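Local atomic coordinates of hemolysin-related protein (Vibrio cholerae serotype O1, PDB entry 6MLT), a protein that is secreted into the biofilm matrix, binds calcium and probably contributes to biofilm adhesion by recognising carbohydrate. Residues V276-V279 against S280-G284. Sequence-based numbering, arbitrary orientation.
Sequences VQAV and SSFLG
Ser280 OG, anti to the backbone N (chi1 -160°), is hydrogen-bonded to Asp489 OD2, while CB of the same serine rests on one face of the Phe282 ring, 3.7 Å above the plane and displaced toward the rim, nearest CE2 and CZ. The ring comes back to this place through an inverse gamma turn centred on Ser281, just past the corner at Ser280, which a weak bond from Phe282 N to Ser280 O (3.0 Å) closes. With chi1 at -70°, Phe282 CG stands anti to the carbonyl carbon, and the ring lies back toward Ala278, alongside the end of the strand. Ala278 O lies near the ring plane at the CE2 edge of Phe282, 3.7 Å away, a van der Waals contact with the rim. Next to it, Ala278 CB packs against Phe282 CZ at 4.2 Å, a purely apolar touch. Val279 turns its side chain off the other way, toward Ser225 and Ala227 of strand 224-227. This is a buried corner of the beta-propeller, where strand 277-279, an outermost strand of a four-stranded antiparallel sheet, runs into the loop leading to the beta-prism lectin region. Strand 443-448 pairs with it on the return from that region, and Phe282 packs on Val446 of that strand and on Met455 of strand 452-457.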
loop_
_atom_site.group_PDB
_atom_site.type_symbol
_atom_site.label_atom_id
_atom_site.label_comp_id
_atom_site.label_asym_id
_atom_site.label_seq_id
_atom_site.Cartn_x
_atom_site.Cartn_y
_atom_site.Cartn_z
ATOM N N VAL A 276 -8.502 -2.341 -12.944
ATOM C CA VAL A 276 -8.010 -1.896 -11.645
ATOM C C VAL A 276 -7.944 -3.108 -10.731
ATOM O O VAL A 276 -8.673 -4.086 -10.921
ATOM C CB VAL A 276 -8.917 -0.780 -11.062
ATOM C CG1 VAL A 276 -10.319 -1.311 -10.790
ATOM C CG2 VAL A 276 -8.317 -0.185 -9.787
ATOM N N GLN A 277 -7.043 -3.048 -9.750
ATOM C CA GLN A 277 -6.857 -4.110 -8.779
ATOM C C GLN A 277 -6.773 -3.516 -7.385
ATOM O O GLN A 277 -6.508 -2.323 -7.207
ATOM C CB GLN A 277 -5.565 -4.911 -9.019
ATOM C CG GLN A 277 -4.990 -4.820 -10.401
ATOM C CD GLN A 277 -4.354 -3.461 -10.722
ATOM O OE1 GLN A 277 -3.928 -2.719 -9.840
ATOM N NE2 GLN A 277 -4.305 -3.138 -11.998
ATOM N N ALA A 278 -7.001 -4.379 -6.401
ATOM C CA ALA A 278 -6.620 -4.135 -5.019
ATOM C C ALA A 278 -5.546 -5.149 -4.648
ATOM O O ALA A 278 -5.585 -6.298 -5.100
ATOM C CB ALA A 278 -7.824 -4.242 -4.072
ATOM N N VAL A 279 -4.571 -4.713 -3.853
ATOM C CA VAL A 279 -3.436 -5.543 -3.464
ATOM C C VAL A 279 -3.305 -5.457 -1.951
ATOM O O VAL A 279 -3.164 -4.357 -1.401
ATOM C CB VAL A 279 -2.136 -5.085 -4.147
ATOM C CG1 VAL A 279 -0.975 -6.003 -3.771
ATOM C CG2 VAL A 279 -2.329 -5.013 -5.664
ATOM N N SER A 280 -3.357 -6.594 -1.272
ATOM C CA SER A 280 -3.402 -6.533 0.186
ATOM C C SER A 280 -3.112 -7.907 0.776
ATOM O O SER A 280 -2.824 -8.874 0.063
ATOM C CB SER A 280 -4.757 -6.013 0.660
ATOM O OG SER A 280 -4.654 -5.518 1.976
ATOM N N SER A 281 -3.166 -7.968 2.106
ATOM C CA SER A 281 -3.027 -9.220 2.852
ATOM C C SER A 281 -4.367 -9.946 2.800
ATOM O O SER A 281 -5.209 -9.834 3.693
ATOM C CB SER A 281 -2.597 -8.947 4.291
ATOM O OG SER A 281 -1.362 -8.259 4.338
ATOM N N PHE A 282 -4.566 -10.693 1.712
ATOM C CA PHE A 282 -5.805 -11.418 1.462
ATOM C C PHE A 282 -5.724 -12.894 1.820
ATOM O O PHE A 282 -6.759 -13.515 2.081
ATOM C CB PHE A 282 -6.184 -11.346 -0.021
ATOM C CG PHE A 282 -6.623 -9.993 -0.501
ATOM C CD1 PHE A 282 -7.750 -9.389 0.020
ATOM C CD2 PHE A 282 -5.952 -9.363 -1.538
ATOM C CE1 PHE A 282 -8.177 -8.159 -0.451
ATOM C CE2 PHE A 282 -6.380 -8.131 -2.014
ATOM C CZ PHE A 282 -7.496 -7.537 -1.470
ATOM N N LEU A 283 -4.531 -13.475 1.773
ATOM C CA LEU A 283 -4.349 -14.912 1.899
ATOM C C LEU A 283 -3.873 -15.326 3.283
ATOM O O LEU A 283 -3.756 -16.523 3.554
ATOM C CB LEU A 283 -3.354 -15.403 0.843
ATOM C CG LEU A 283 -3.620 -14.924 -0.588
ATOM C CD1 LEU A 283 -2.626 -15.575 -1.549
ATOM C CD2 LEU A 283 -5.047 -15.233 -0.994
ATOM N N GLY A 284 -3.612 -14.369 4.159
ATOM C CA GLY A 284 -3.144 -14.657 5.499
ATOM C C GLY A 284 -2.780 -13.358 6.177
ATOM O O GLY A 284 -2.729 -12.295 5.554
#